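Local coordinates for alpha-L-rhamnosidase (Streptomyces avermitilis, PDB 3W5M), which hydrolyses terminal non-reducing alpha-L-rhamnose residues from alpha-L-rhamnosides such as citrus flavonoids and gum arabic, and binds L-rhamnose through a calcium-dependent carbohydrate-binding module, at residues 752-766 against 807-821. Residues are numbered along the deposited sequence; the frame is centred on the assembly and turned at random.
Sequences DETPKDVIATAYFAH and VKGDTQSAYVLTLSM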
loop_
_atom_site.group_PDB
_atom_site.type_symbol
_atom_site.label_atom_id
_atom_site.label_comp_id
_atom_site.label_asym_id
_atom_site.label_seq_id
_atom_site.Cartn_x
_atom_site.Cartn_y
_atom_site.Cartn_z
ATOM N N ASP A 752 -14.475 16.270 -20.874
ATOM C CA ASP A 752 -13.534 16.781 -21.870
ATOM C C ASP A 752 -12.695 15.563 -22.241
ATOM O O ASP A 752 -11.536 15.457 -21.829
ATOM C CB ASP A 752 -12.676 17.892 -21.242
ATOM C CG ASP A 752 -12.029 18.834 -22.276
ATOM O OD1 ASP A 752 -12.519 18.926 -23.421
ATOM O OD2 ASP A 752 -11.031 19.518 -21.917
ATOM N N GLU A 753 -13.305 14.636 -22.983
ATOM C CA GLU A 753 -12.715 13.330 -23.275
ATOM C C GLU A 753 -11.731 13.314 -24.457
ATOM O O GLU A 753 -12.132 13.430 -25.612
ATOM C CB GLU A 753 -13.818 12.286 -23.491
ATOM C CG GLU A 753 -13.320 10.878 -23.829
ATOM C CD GLU A 753 -12.944 10.045 -22.599
ATOM O OE1 GLU A 753 -13.310 10.432 -21.459
ATOM O OE2 GLU A 753 -12.279 8.993 -22.774
ATOM N N THR A 754 -10.446 13.147 -24.158
ATOM C CA THR A 754 -9.416 13.022 -25.193
ATOM C C THR A 754 -9.485 11.667 -25.874
ATOM O O THR A 754 -9.542 10.625 -25.195
ATOM C CB THR A 754 -7.995 13.204 -24.609
ATOM O OG1 THR A 754 -7.949 14.395 -23.817
ATOM C CG2 THR A 754 -6.918 13.277 -25.729
ATOM N N PRO A 755 -9.465 11.656 -27.230
ATOM C CA PRO A 755 -9.392 10.427 -28.017
ATOM C C PRO A 755 -8.238 9.531 -27.562
ATOM O O PRO A 755 -7.106 9.990 -27.421
ATOM C CB PRO A 755 -9.152 10.922 -29.446
ATOM C CG PRO A 755 -9.738 12.291 -29.463
ATOM C CD PRO A 755 -9.532 12.861 -28.085
ATOM N N LYS A 756 -8.546 8.263 -27.316
ATOM C CA LYS A 756 -7.589 7.330 -26.732
ATOM C C LYS A 756 -6.418 6.990 -27.653
ATOM O O LYS A 756 -5.357 6.624 -27.165
ATOM C CB LYS A 756 -8.308 6.064 -26.225
ATOM C CG LYS A 756 -9.293 6.355 -25.099
ATOM C CD LYS A 756 -10.192 5.166 -24.823
ATOM C CE LYS A 756 -11.003 5.410 -23.568
ATOM N NZ LYS A 756 -11.795 4.188 -23.260
ATOM N N ASP A 757 -6.591 7.114 -28.980
ATOM C CA ASP A 757 -5.464 6.887 -29.906
ATOM C C ASP A 757 -4.417 8.015 -29.859
ATOM O O ASP A 757 -3.232 7.752 -29.988
ATOM C CB ASP A 757 -5.917 6.608 -31.354
ATOM C CG ASP A 757 -6.829 7.700 -31.920
ATOM O OD1 ASP A 757 -7.608 8.317 -31.163
ATOM O OD2 ASP A 757 -6.782 7.922 -33.151
ATOM N N VAL A 758 -4.852 9.250 -29.644
ATOM C CA VAL A 758 -3.940 10.378 -29.391
ATOM C C VAL A 758 -3.132 10.092 -28.110
ATOM O O VAL A 758 -1.904 10.219 -28.084
ATOM C CB VAL A 758 -4.713 11.708 -29.241
ATOM C CG1 VAL A 758 -3.793 12.862 -28.854
ATOM C CG2 VAL A 758 -5.453 12.045 -30.529
ATOM N N ILE A 759 -3.837 9.688 -27.066
ATOM C CA ILE A 759 -3.195 9.334 -25.791
ATOM C C ILE A 759 -2.197 8.200 -25.946
ATOM O O ILE A 759 -1.047 8.304 -25.488
ATOM C CB ILE A 759 -4.216 8.905 -24.720
ATOM C CG1 ILE A 759 -5.182 10.041 -24.328
ATOM C CG2 ILE A 759 -3.498 8.277 -23.515
ATOM C CD1 ILE A 759 -4.553 11.346 -23.893
ATOM N N ALA A 760 -2.632 7.111 -26.564
ATOM C CA ALA A 760 -1.813 5.928 -26.684
ATOM C C ALA A 760 -0.583 6.170 -27.534
ATOM O O ALA A 760 0.507 5.714 -27.196
ATOM C CB ALA A 760 -2.620 4.764 -27.233
ATOM N N THR A 761 -0.744 6.893 -28.649
ATOM C CA THR A 761 0.409 7.160 -29.486
ATOM C C THR A 761 1.367 8.153 -28.774
ATOM O O THR A 761 2.569 7.986 -28.873
ATOM C CB THR A 761 0.007 7.626 -30.909
ATOM O OG1 THR A 761 -0.905 6.673 -31.479
ATOM C CG2 THR A 761 1.239 7.651 -31.789
ATOM N N ALA A 762 0.842 9.121 -28.015
ATOM C CA ALA A 762 1.676 10.066 -27.266
ATOM C C ALA A 762 2.531 9.326 -26.220
ATOM O O ALA A 762 3.757 9.528 -26.115
ATOM C CB ALA A 762 0.818 11.132 -26.611
ATOM N N TYR A 763 1.899 8.406 -25.501
ATOM C CA TYR A 763 2.637 7.618 -24.499
ATOM C C TYR A 763 3.704 6.678 -25.078
ATOM O O TYR A 763 4.786 6.512 -24.486
ATOM C CB TYR A 763 1.677 6.917 -23.517
ATOM C CG TYR A 763 1.630 7.646 -22.194
ATOM C CD1 TYR A 763 2.669 7.481 -21.272
ATOM C CD2 TYR A 763 0.587 8.517 -21.859
ATOM C CE1 TYR A 763 2.680 8.158 -20.072
ATOM C CE2 TYR A 763 0.586 9.200 -20.642
ATOM C CZ TYR A 763 1.631 8.992 -19.735
ATOM O OH TYR A 763 1.697 9.649 -18.507
ATOM N N PHE A 764 3.428 6.109 -26.255
ATOM C CA PHE A 764 4.376 5.278 -26.981
ATOM C C PHE A 764 5.659 6.069 -27.305
ATOM O O PHE A 764 6.776 5.626 -27.004
ATOM C CB PHE A 764 3.670 4.712 -28.245
ATOM C CG PHE A 764 4.520 3.824 -29.139
ATOM C CD1 PHE A 764 5.631 3.119 -28.671
ATOM C CD2 PHE A 764 4.164 3.655 -30.475
ATOM C CE1 PHE A 764 6.366 2.299 -29.509
ATOM C CE2 PHE A 764 4.898 2.821 -31.315
ATOM C CZ PHE A 764 6.001 2.140 -30.835
ATOM N N ALA A 765 5.488 7.241 -27.921
ATOM C CA ALA A 765 6.594 8.155 -28.209
ATOM C C ALA A 765 7.366 8.526 -26.960
ATOM O O ALA A 765 8.597 8.491 -26.970
ATOM C CB ALA A 765 6.082 9.428 -28.876
ATOM N N HIS A 766 6.643 8.899 -25.900
ATOM C CA HIS A 766 7.276 9.345 -24.660
ATOM C C HIS A 766 8.133 8.228 -24.046
ATOM O O HIS A 766 9.238 8.495 -23.523
ATOM C CB HIS A 766 6.225 9.796 -23.641
ATOM C CG HIS A 766 6.799 10.438 -22.411
ATOM N ND1 HIS A 766 7.594 11.562 -22.453
ATOM C CD2 HIS A 766 6.672 10.116 -21.100
ATOM C CE1 HIS A 766 7.930 11.913 -21.224
ATOM N NE2 HIS A 766 7.388 11.048 -20.383
ATOM N N VAL A 807 -4.871 20.114 -31.952
ATOM C CA VAL A 807 -4.669 18.693 -31.787
ATOM C C VAL A 807 -6.044 18.025 -31.710
ATOM O O VAL A 807 -6.978 18.580 -31.124
ATOM C CB VAL A 807 -3.810 18.388 -30.537
ATOM C CG1 VAL A 807 -3.549 16.892 -30.429
ATOM C CG2 VAL A 807 -2.492 19.176 -30.602
ATOM N N LYS A 808 -6.131 16.859 -32.326
ATOM C CA LYS A 808 -7.333 16.029 -32.352
ATOM C C LYS A 808 -7.960 15.873 -30.966
ATOM O O LYS A 808 -7.295 15.448 -30.006
ATOM C CB LYS A 808 -6.995 14.671 -32.952
ATOM C CG LYS A 808 -8.175 13.725 -33.076
ATOM C CD LYS A 808 -7.729 12.445 -33.755
ATOM C CE LYS A 808 -8.800 11.360 -33.681
ATOM N NZ LYS A 808 -8.339 10.123 -34.384
ATOM N N GLY A 809 -9.226 16.279 -30.874
ATOM C CA GLY A 809 -10.013 16.116 -29.683
ATOM C C GLY A 809 -10.181 17.465 -29.050
ATOM O O GLY A 809 -11.143 17.685 -28.315
ATOM N N ASP A 810 -9.226 18.357 -29.324
ATOM C CA ASP A 810 -9.294 19.737 -28.884
ATOM C C ASP A 810 -9.638 19.825 -27.388
ATOM O O ASP A 810 -10.387 20.706 -26.959
ATOM C CB ASP A 810 -10.288 20.524 -29.772
ATOM C CG ASP A 810 -10.118 22.033 -29.672
ATOM O OD1 ASP A 810 -8.971 22.513 -29.570
ATOM O OD2 ASP A 810 -11.144 22.758 -29.701
ATOM N N THR A 811 -9.054 18.915 -26.599
ATOM C CA THR A 811 -9.239 18.905 -25.155
ATOM C C THR A 811 -8.070 19.571 -24.447
ATOM O O THR A 811 -6.987 19.695 -25.021
ATOM C CB THR A 811 -9.408 17.468 -24.615
ATOM O OG1 THR A 811 -8.257 16.682 -24.937
ATOM C CG2 THR A 811 -10.647 16.801 -25.206
ATOM N N GLN A 812 -8.284 19.997 -23.203
ATOM C CA GLN A 812 -7.201 20.546 -22.394
ATOM C C GLN A 812 -6.043 19.523 -22.333
ATOM O O GLN A 812 -4.878 19.878 -22.568
ATOM C CB GLN A 812 -7.696 20.927 -20.988
ATOM C CG GLN A 812 -8.621 22.136 -20.948
ATOM C CD GLN A 812 -8.874 22.641 -19.540
ATOM O OE1 GLN A 812 -8.150 22.299 -18.615
ATOM N NE2 GLN A 812 -9.910 23.460 -19.373
ATOM N N SER A 813 -6.378 18.260 -22.063
ATOM C CA SER A 813 -5.379 17.186 -21.961
ATOM C C SER A 813 -4.649 16.889 -23.258
ATOM O O SER A 813 -3.461 16.585 -23.219
ATOM C CB SER A 813 -5.988 15.903 -21.391
ATOM O OG SER A 813 -6.161 16.076 -20.013
ATOM N N ALA A 814 -5.345 17.015 -24.395
ATOM C CA ALA A 814 -4.730 16.874 -25.722
ATOM C C ALA A 814 -3.563 17.839 -25.923
ATOM O O ALA A 814 -2.537 17.454 -26.487
ATOM C CB ALA A 814 -5.759 17.047 -26.841
ATOM N N TYR A 815 -3.698 19.068 -25.437
ATOM C CA TYR A 815 -2.625 20.039 -25.573
ATOM C C TYR A 815 -1.572 19.849 -24.504
ATOM O O TYR A 815 -0.377 19.882 -24.790
ATOM C CB TYR A 815 -3.183 21.450 -25.549
ATOM C CG TYR A 815 -4.059 21.666 -26.751
ATOM C CD1 TYR A 815 -3.518 21.604 -28.041
ATOM C CD2 TYR A 815 -5.429 21.891 -26.611
ATOM C CE1 TYR A 815 -4.317 21.789 -29.154
ATOM C CE2 TYR A 815 -6.239 22.070 -27.724
ATOM C CZ TYR A 815 -5.683 22.009 -28.984
ATOM O OH TYR A 815 -6.482 22.185 -30.093
ATOM N N VAL A 816 -2.024 19.657 -23.268
ATOM C CA VAL A 816 -1.103 19.392 -22.177
ATOM C C VAL A 816 -0.119 18.291 -22.566
ATOM O O VAL A 816 1.100 18.474 -22.430
ATOM C CB VAL A 816 -1.846 18.998 -20.878
ATOM C CG1 VAL A 816 -0.847 18.433 -19.862
ATOM C CG2 VAL A 816 -2.532 20.227 -20.268
ATOM N N LEU A 817 -0.633 17.161 -23.039
ATOM C CA LEU A 817 0.218 16.000 -23.268
ATOM C C LEU A 817 1.184 16.197 -24.429
ATOM O O LEU A 817 2.354 15.796 -24.349
ATOM C CB LEU A 817 -0.614 14.742 -23.494
ATOM C CG LEU A 817 -1.203 14.216 -22.174
ATOM C CD1 LEU A 817 -2.333 13.251 -22.443
ATOM C CD2 LEU A 817 -0.142 13.562 -21.302
ATOM N N THR A 818 0.690 16.806 -25.509
ATOM C CA THR A 818 1.538 17.056 -26.671
ATOM C C THR A 818 2.610 18.084 -26.374
ATOM O O THR A 818 3.743 17.903 -26.829
ATOM C CB THR A 818 0.719 17.501 -27.898
ATOM O OG1 THR A 818 0.001 18.705 -27.572
ATOM C CG2 THR A 818 -0.230 16.402 -28.282
ATOM N N LEU A 819 2.282 19.134 -25.615
ATOM C CA LEU A 819 3.284 20.125 -25.223
ATOM C C LEU A 819 4.301 19.523 -24.251
ATOM O O LEU A 819 5.519 19.728 -24.393
ATOM C CB LEU A 819 2.645 21.380 -24.631
ATOM C CG LEU A 819 1.927 22.208 -25.703
ATOM C CD1 LEU A 819 0.942 23.127 -25.008
ATOM C CD2 LEU A 819 2.939 22.991 -26.552
ATOM N N SER A 820 3.796 18.757 -23.287
ATOM C CA SER A 820 4.649 18.126 -22.274
ATOM C C SER A 820 5.685 17.157 -22.860
ATOM O O SER A 820 6.848 17.178 -22.457
ATOM C CB SER A 820 3.794 17.360 -21.257
ATOM O OG SER A 820 4.597 17.023 -20.144
ATOM N N MET A 821 5.243 16.308 -23.769
ATOM C CA MET A 821 6.036 15.219 -24.324
ATOM C C MET A 821 6.798 15.638 -25.582
ATOM O O MET A 821 7.408 14.804 -26.245
ATOM C CB MET A 821 5.167 13.989 -24.604
ATOM C CG MET A 821 4.519 13.413 -23.339
ATOM S SD MET A 821 3.315 12.133 -23.687
ATOM C CE MET A 821 2.956 11.586 -21.997
HETATM O O HOH W 1 -8.998 17.389 -20.806
HETATM O O HOH W 2 8.498 12.706 -24.873
#
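Thr754 and Thr811 meet hydroxyl to hydroxyl, OG1 to OG1 at 2.6 Å, bridging the starts of two helices of the (alpha/alpha)6-barrel, and the start of helix 812-820 is a worked example of how N-terminal amides are satisfied. Thr811 is its N-cap: with chi1 at 59°, OG1 sits between backbone N and carbonyl carbon and accepts from Ala814 N at 3.0 Å. Gln812 N gives Asp752 OD2 a nearly straight bond (3.1 Å, 171°), whereas Ser813 N donates to a water. Asp752 OD2 is also hydrogen-bonded to Ser848 OG, between helices 829-842 and 854-863. Farther out, the extended Lys808 runs past Val758 CG2 to put NZ on the syn lone pair of Asp757 OD2, a 3.0 Å salt bridge. Between the helices the contact turns apolar: Ile759 CD1 is pressed to 3.3 Å from Leu817 CD1, closer than ordinary van der Waals contact, and the Ile759 side chain is about 7 Å from that of Trp695, which binds rhamnose. At the far end a second water joins His766 ND1 to Met821 O, and Met821 CE rests over the centre of the Tyr763 ring, 3.7 Å from its centroid.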